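Local structure of YghZ aldo-keto reductase (Escherichia coli, 3N6Q) at residues B[200-203]-B[207-210]; B[165-170]-B[176-181]; B[196-201]-B[326-331]. The protein probably catalyses the NADPH-dependent reduction of aldehydes or ketones to alcohols. All coordinates share one frame; numbering follows the deposited sequence. Where two conformers were deposited one is given.

Interaction 1 (B[200-203]-B[207-210]); sequences NRWV and GLLD
Val203 and Leu208 meet where two short helices, 202-205 and 208-214, follow each other with hardly a linker between them, in the connection from strand 191-193 to strand 218-221 of the TIM barrel. The tight part is apolar. The bond to CB of Leu208 points toward 200-203, and with CG opposite the backbone N (chi1 -167°) its methyl CD2 comes to 4.1 Å from CG1 of Val203. The other methyl of the valine, CG2, packs on CG of Leu209 at 3.9 Å, so each branch of Val203 has its own leucine. Trp202 was modelled in two conformers; in the one described here, CH2 at the benzo end of the indole lies 3.7 Å from CD2 of Leu208, a contact that is less certain for that reason. Pro194 and Tyr196 add to the apolar surroundings of Val203.

The wetter side is backbone. The carbonyl O of Val203 takes the N-H of Leu209 at 3.3 Å, a fairly straight bond (157°). A water molecule also donates to this oxygen, at 3.2 Å, and accepts weakly from the N-H of Asp210, an exposed residue. Gly207 makes the corner between the helices: its positive phi of 101° ends one helix, and it serves as N-cap of the next. Val203 O, in the first helix, is thus held by the N-H of Leu209 and, through the water, weakly linked to that of Asp210, so this oxygen is satisfied across the sharp turn while the side chains of Val203, Leu208 and Leu209 are buried.

Interaction 2 (B[165-170]-B[176-181]); sequences VGISSY and QKMVEL
Tyr170 and Ile167 both face the helix, and Met178 is the residue of 176-181 that meets them. The apolar contacts come first. CG of Met178 lies 3.6 Å from CE2 of Tyr170, approaching the ring obliquely, and the two side chains cross at about a right angle. The same CG meets the tip of Ile167, with CD1 at 4.2 Å. Ile167 in turn lies against a face of the tyrosine ring, its CB 3.7 Å above the plane and displaced toward the rim.

The second kind is Met-aromatic. The chain of Met178 bends at chi2 (-70°) and again at chi3, and its SD stands obliquely to the ring, 5.2 Å from the Tyr170 centroid and 63° off the normal. Helix 146-158 supplies Met146 as a further neighbour of Met178.

This is the first half of a right-handed beta-alpha-beta unit of the TIM barrel: strand 162-168 leads through a short loop into helix 172-183, which packs outside the sheet before the chain returns as strand 191-193.

Polar bonds lie around this core, none of them crossing it. Tyr170 OH is hydrogen-bonded to Ser137 OG, and Tyr170 O to His192 NE2. Along the helix, Gln176 NE2 reaches one turn forward to Glu180 OE2 at 2.8 Å, meeting the carboxylate from above its plane, while Gln176 OE1 is hydrogen-bonded to Asn215 ND2.

Interaction 3 (B[196-201]-B[326-331]); sequences YNLLNR and AQIDQH
OD1 of Asp329 is gripped by both terminal nitrogens of Arg201, with NH2 at 2.6 Å and NH1 weakly at 3.0 Å. This salt bridge is a fork closing on one oxygen: OD1 lies near the guanidinium plane, at its edge, and NH2 meets it on the syn side but 32° out of the carboxylate plane; the two planes stand 49° apart. Arg201 spans the gap with a chain extended from CG to NE. NE donates to Leu198 O at 3.0 Å, and NH2 adds a weak bond to the same oxygen.

Beside the ion pair, CD2 of Leu198 packs on CG2 of Ile328 at 3.5 Å, the two side chains crossing at about a right angle. A type I turn from Asn197 to Asn200 shapes the loop, with an Asx turn in which Asn197 OD1 takes the N-H of Leu199 on a lone pair. Trp288 of helix 281-289 touches both Leu198 and Arg201. The contact ties the loop after barrel strand 191-193 to the last helix, 322-334, 125 residues further on. The Leu198 carbonyl should restrict rotation of the guanidinium facing that helix, and the positive charge of Arg201 should favour an ionised Asp329.

Interactions 1 and 3 start from the same piece of chain and share Asn200 and Arg201: the loop after strand 191-193 packs against helix 322-334 and runs on into the paired short helices. They touch through Tyr196, whose ring meets Val203 and whose OH lies near Leu209. Interaction 2 belongs to the preceding barrel unit and meets interaction 1 where Trp202 and Leu208 pack on Tyr170 O; it lies about 8 Å from interaction 3 at the nearest atoms. Chemistry follows place: interaction 2 is wholly buried and apolar across its interface, interaction 1 mixes a dry core with hydrated backbone, and the partly buried interaction 3 combines a salt bridge with one apolar contact.

Interaction 1 (B[200-203]-B[207-210])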
# COMPACT_ATOMS: atom_id res chain seq x y z
N ASN B 200 -10.07 -27.30 31.92
CA ASN B 200 -10.94 -26.55 31.01
C ASN B 200 -10.75 -27.01 29.58
O ASN B 200 -9.80 -26.59 28.89
CB ASN B 200 -10.74 -25.03 31.14
CG ASN B 200 -11.67 -24.26 30.22
OD1 ASN B 200 -12.45 -24.86 29.46
ND2 ASN B 200 -11.56 -22.96 30.22
N ARG B 201 -11.59 -27.96 29.16
CA ARG B 201 -11.39 -28.59 27.87
C ARG B 201 -12.44 -28.24 26.84
O ARG B 201 -12.62 -28.98 25.90
CB ARG B 201 -11.25 -30.12 27.98
CG ARG B 201 -10.21 -30.43 29.04
CD ARG B 201 -9.62 -31.73 28.84
NE ARG B 201 -9.10 -32.16 30.09
CZ ARG B 201 -8.88 -33.43 30.36
NH1 ARG B 201 -9.15 -34.33 29.41
NH2 ARG B 201 -8.37 -33.76 31.56
N TRP B 202 -12.93 -27.01 26.89
CA TRP B 202 -13.84 -26.51 25.89
C TRP B 202 -13.27 -26.67 24.49
O TRP B 202 -13.99 -27.02 23.55
CB TRP B 202 -14.31 -25.05 26.18
CG TRP B 202 -13.44 -23.91 25.66
CD1 TRP B 202 -12.58 -23.12 26.41
CD2 TRP B 202 -13.41 -23.36 24.32
NE1 TRP B 202 -12.01 -22.16 25.62
CE2 TRP B 202 -12.49 -22.28 24.34
CE3 TRP B 202 -14.07 -23.67 23.12
CZ2 TRP B 202 -12.19 -21.52 23.19
CZ3 TRP B 202 -13.79 -22.89 21.98
CH2 TRP B 202 -12.86 -21.82 22.03
N VAL B 203 -11.96 -26.45 24.32
CA VAL B 203 -11.41 -26.50 22.98
C VAL B 203 -11.54 -27.93 22.38
O VAL B 203 -11.71 -28.11 21.18
CB VAL B 203 -9.93 -26.04 22.86
CG1 VAL B 203 -9.70 -24.67 23.50
CG2 VAL B 203 -9.04 -27.02 23.39
N GLY B 207 -14.97 -28.95 19.37
CA GLY B 207 -14.58 -29.07 17.99
C GLY B 207 -13.51 -28.08 17.56
O GLY B 207 -13.06 -28.11 16.40
N LEU B 208 -13.15 -27.13 18.43
CA LEU B 208 -12.05 -26.19 18.05
C LEU B 208 -10.75 -26.84 17.54
O LEU B 208 -10.18 -26.48 16.47
CB LEU B 208 -11.72 -25.18 19.16
CG LEU B 208 -10.83 -24.05 18.60
CD1 LEU B 208 -11.54 -23.19 17.49
CD2 LEU B 208 -10.32 -23.17 19.72
N LEU B 209 -10.29 -27.85 18.25
CA LEU B 209 -9.04 -28.47 17.82
C LEU B 209 -9.17 -29.10 16.40
O LEU B 209 -8.24 -29.02 15.63
CB LEU B 209 -8.46 -29.44 18.88
CG LEU B 209 -7.74 -28.79 20.12
CD1 LEU B 209 -6.84 -29.77 20.85
CD2 LEU B 209 -6.88 -27.57 19.74
N ASP B 210 -10.36 -29.56 16.01
CA ASP B 210 -10.59 -30.08 14.64
C ASP B 210 -10.45 -28.87 13.67
O ASP B 210 -9.83 -28.98 12.63
CB ASP B 210 -12.05 -30.64 14.45
CG ASP B 210 -12.38 -31.88 15.33
OD1 ASP B 210 -11.48 -32.71 15.43
OD2 ASP B 210 -13.54 -32.00 15.92
O HOH W 1 -11.90 -30.29 18.89

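Interaction 2 (B[165-170]-B[176-181])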
# COMPACT_ATOMS: atom_id res chain seq x y z
N VAL B 165 -1.55 -12.45 11.77
CA VAL B 165 -2.69 -12.12 12.60
C VAL B 165 -3.24 -13.35 13.33
O VAL B 165 -3.10 -14.46 12.85
CB VAL B 165 -3.81 -11.39 11.79
CG1 VAL B 165 -3.33 -9.95 11.47
CG2 VAL B 165 -4.19 -12.14 10.55
N GLY B 166 -3.89 -13.12 14.46
CA GLY B 166 -4.38 -14.18 15.38
C GLY B 166 -5.80 -13.81 15.85
O GLY B 166 -6.25 -12.66 15.72
N ILE B 167 -6.52 -14.79 16.36
CA ILE B 167 -7.72 -14.53 17.11
C ILE B 167 -7.68 -15.20 18.45
O ILE B 167 -6.96 -16.20 18.66
CB ILE B 167 -9.00 -14.92 16.33
CG1 ILE B 167 -8.98 -16.43 15.99
CG2 ILE B 167 -9.07 -14.18 14.99
CD1 ILE B 167 -10.28 -16.85 15.12
N SER B 168 -8.51 -14.71 19.35
CA SER B 168 -8.59 -15.27 20.71
C SER B 168 -10.03 -15.45 21.15
O SER B 168 -10.84 -14.56 21.00
CB SER B 168 -7.80 -14.38 21.72
OG SER B 168 -7.79 -15.00 23.00
N SER B 169 -10.33 -16.66 21.62
CA SER B 169 -11.63 -17.04 22.16
C SER B 169 -12.80 -16.97 21.19
O SER B 169 -13.93 -16.66 21.58
CB SER B 169 -11.90 -16.39 23.51
OG SER B 169 -10.73 -16.48 24.38
N TYR B 170 -12.55 -17.37 19.95
CA TYR B 170 -13.58 -17.49 18.92
C TYR B 170 -14.02 -18.94 18.94
O TYR B 170 -13.17 -19.82 18.96
CB TYR B 170 -13.02 -17.16 17.55
CG TYR B 170 -13.01 -15.66 17.28
CD1 TYR B 170 -12.25 -14.80 18.10
CD2 TYR B 170 -13.61 -15.16 16.15
CE1 TYR B 170 -12.22 -13.38 17.85
CE2 TYR B 170 -13.55 -13.79 15.84
CZ TYR B 170 -12.83 -12.93 16.68
OH TYR B 170 -12.83 -11.60 16.32
N GLN B 176 -13.73 -20.67 11.84
CA GLN B 176 -13.79 -21.04 10.45
C GLN B 176 -14.17 -19.86 9.52
O GLN B 176 -13.59 -19.71 8.43
CB GLN B 176 -14.75 -22.23 10.26
CG GLN B 176 -14.98 -22.60 8.79
CD GLN B 176 -13.82 -23.35 8.26
OE1 GLN B 176 -13.24 -24.18 8.96
NE2 GLN B 176 -13.49 -23.14 6.98
N LYS B 177 -15.13 -19.05 9.96
CA LYS B 177 -15.50 -17.88 9.18
C LYS B 177 -14.28 -16.93 9.04
O LYS B 177 -14.05 -16.37 7.96
CB LYS B 177 -16.70 -17.17 9.85
CG LYS B 177 -17.24 -15.98 9.01
CD LYS B 177 -17.48 -16.39 7.56
CE LYS B 177 -18.43 -15.40 6.89
NZ LYS B 177 -18.67 -15.73 5.45
N MET B 178 -13.57 -16.69 10.13
CA MET B 178 -12.43 -15.72 10.05
C MET B 178 -11.38 -16.24 9.10
O MET B 178 -10.73 -15.49 8.37
CB MET B 178 -11.80 -15.45 11.43
CG MET B 178 -12.74 -14.80 12.45
SD MET B 178 -13.05 -13.03 11.90
CE MET B 178 -11.31 -12.66 11.54
N VAL B 179 -11.17 -17.57 9.10
CA VAL B 179 -10.20 -18.14 8.17
C VAL B 179 -10.60 -17.85 6.76
O VAL B 179 -9.74 -17.45 5.92
CB VAL B 179 -10.09 -19.70 8.34
CG1 VAL B 179 -9.31 -20.29 7.16
CG2 VAL B 179 -9.43 -20.01 9.66
N GLU B 180 -11.89 -18.07 6.45
CA GLU B 180 -12.36 -17.86 5.07
C GLU B 180 -12.26 -16.36 4.71
O GLU B 180 -11.91 -16.01 3.56
CB GLU B 180 -13.83 -18.34 4.94
CG GLU B 180 -13.92 -19.88 5.18
CD GLU B 180 -15.35 -20.45 5.42
OE1 GLU B 180 -16.33 -19.68 5.61
OE2 GLU B 180 -15.47 -21.70 5.55
N LEU B 181 -12.65 -15.51 5.67
CA LEU B 181 -12.63 -14.05 5.42
C LEU B 181 -11.21 -13.55 5.17
O LEU B 181 -10.94 -12.89 4.15
CB LEU B 181 -13.32 -13.27 6.55
CG LEU B 181 -14.85 -13.41 6.59
CD1 LEU B 181 -15.35 -12.75 7.86
CD2 LEU B 181 -15.55 -12.85 5.29

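Interaction 3 (B[196-201]-B[326-331])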
# COMPACT_ATOMS: atom_id res chain seq x y z
N TYR B 196 -7.19 -22.90 27.90
CA TYR B 196 -7.09 -24.38 27.70
C TYR B 196 -6.15 -24.94 28.75
O TYR B 196 -5.03 -24.45 28.91
CB TYR B 196 -6.51 -24.64 26.30
CG TYR B 196 -6.54 -26.11 25.92
CD1 TYR B 196 -7.38 -27.01 26.58
CD2 TYR B 196 -5.65 -26.59 24.97
CE1 TYR B 196 -7.44 -28.37 26.16
CE2 TYR B 196 -5.65 -27.95 24.61
CZ TYR B 196 -6.56 -28.81 25.18
OH TYR B 196 -6.57 -30.16 24.79
N ASN B 197 -6.64 -25.87 29.57
CA ASN B 197 -5.79 -26.50 30.56
C ASN B 197 -6.46 -27.81 30.99
O ASN B 197 -7.54 -28.19 30.49
CB ASN B 197 -5.59 -25.57 31.79
CG ASN B 197 -6.91 -25.04 32.39
OD1 ASN B 197 -7.71 -25.79 32.93
ND2 ASN B 197 -7.10 -23.71 32.35
N LEU B 198 -5.89 -28.42 32.02
CA LEU B 198 -6.40 -29.73 32.41
C LEU B 198 -7.85 -29.68 32.86
O LEU B 198 -8.59 -30.63 32.65
CB LEU B 198 -5.54 -30.30 33.55
CG LEU B 198 -4.46 -31.31 33.19
CD1 LEU B 198 -3.81 -31.67 34.52
CD2 LEU B 198 -5.07 -32.56 32.59
N LEU B 199 -8.27 -28.54 33.43
CA LEU B 199 -9.58 -28.40 34.03
C LEU B 199 -10.56 -27.75 33.07
O LEU B 199 -11.72 -27.60 33.40
CB LEU B 199 -9.51 -27.53 35.30
CG LEU B 199 -8.42 -28.05 36.25
CD1 LEU B 199 -8.54 -27.27 37.53
CD2 LEU B 199 -8.65 -29.55 36.50
N ASN B 200 -10.07 -27.30 31.92
CA ASN B 200 -10.94 -26.55 31.01
C ASN B 200 -10.75 -27.01 29.58
O ASN B 200 -9.80 -26.59 28.89
CB ASN B 200 -10.74 -25.03 31.14
CG ASN B 200 -11.67 -24.26 30.22
OD1 ASN B 200 -12.45 -24.86 29.46
ND2 ASN B 200 -11.56 -22.96 30.22
N ARG B 201 -11.59 -27.96 29.16
CA ARG B 201 -11.39 -28.59 27.87
C ARG B 201 -12.44 -28.24 26.84
O ARG B 201 -12.62 -28.98 25.90
CB ARG B 201 -11.25 -30.12 27.98
CG ARG B 201 -10.21 -30.43 29.04
CD ARG B 201 -9.62 -31.73 28.84
NE ARG B 201 -9.10 -32.16 30.09
CZ ARG B 201 -8.88 -33.43 30.36
NH1 ARG B 201 -9.15 -34.33 29.41
NH2 ARG B 201 -8.37 -33.76 31.56
N ALA B 326 -6.39 -41.60 31.55
CA ALA B 326 -7.68 -41.98 32.00
C ALA B 326 -7.80 -41.71 33.50
O ALA B 326 -8.84 -41.24 33.97
CB ALA B 326 -7.92 -43.51 31.73
N GLN B 327 -6.72 -41.92 34.24
CA GLN B 327 -6.69 -41.70 35.69
C GLN B 327 -6.80 -40.17 36.01
O GLN B 327 -7.50 -39.74 36.95
CB GLN B 327 -5.38 -42.26 36.27
CG GLN B 327 -5.35 -43.80 36.50
CD GLN B 327 -3.99 -44.37 36.95
OE1 GLN B 327 -2.91 -43.88 36.56
NE2 GLN B 327 -4.04 -45.46 37.71
N ILE B 328 -6.08 -39.39 35.24
CA ILE B 328 -6.17 -37.91 35.36
C ILE B 328 -7.63 -37.48 35.15
O ILE B 328 -8.21 -36.80 36.00
CB ILE B 328 -5.24 -37.24 34.32
CG1 ILE B 328 -3.79 -37.38 34.81
CG2 ILE B 328 -5.69 -35.67 34.09
CD1 ILE B 328 -2.71 -37.01 33.75
N ASP B 329 -8.26 -37.92 34.07
CA ASP B 329 -9.66 -37.56 33.83
C ASP B 329 -10.60 -38.03 34.93
O ASP B 329 -11.55 -37.34 35.31
CB ASP B 329 -10.16 -38.08 32.49
CG ASP B 329 -9.55 -37.34 31.31
OD1 ASP B 329 -8.76 -36.38 31.54
OD2 ASP B 329 -9.81 -37.76 30.17
N GLN B 330 -10.40 -39.25 35.38
CA GLN B 330 -11.22 -39.72 36.47
C GLN B 330 -11.13 -38.85 37.76
O GLN B 330 -12.17 -38.62 38.41
CB GLN B 330 -10.91 -41.20 36.76
CG GLN B 330 -11.85 -41.83 37.81
CD GLN B 330 -13.19 -42.15 37.21
OE1 GLN B 330 -13.27 -42.84 36.18
NE2 GLN B 330 -14.25 -41.58 37.78
N HIS B 331 -9.93 -38.47 38.19
CA HIS B 331 -9.79 -37.61 39.38
C HIS B 331 -10.53 -36.30 39.12
O HIS B 331 -11.17 -35.75 40.03
CB HIS B 331 -8.32 -37.28 39.68
CG HIS B 331 -7.54 -38.42 40.25
ND1 HIS B 331 -8.03 -39.21 41.27
CD2 HIS B 331 -6.32 -38.90 39.93
CE1 HIS B 331 -7.12 -40.13 41.57
NE2 HIS B 331 -6.06 -39.94 40.80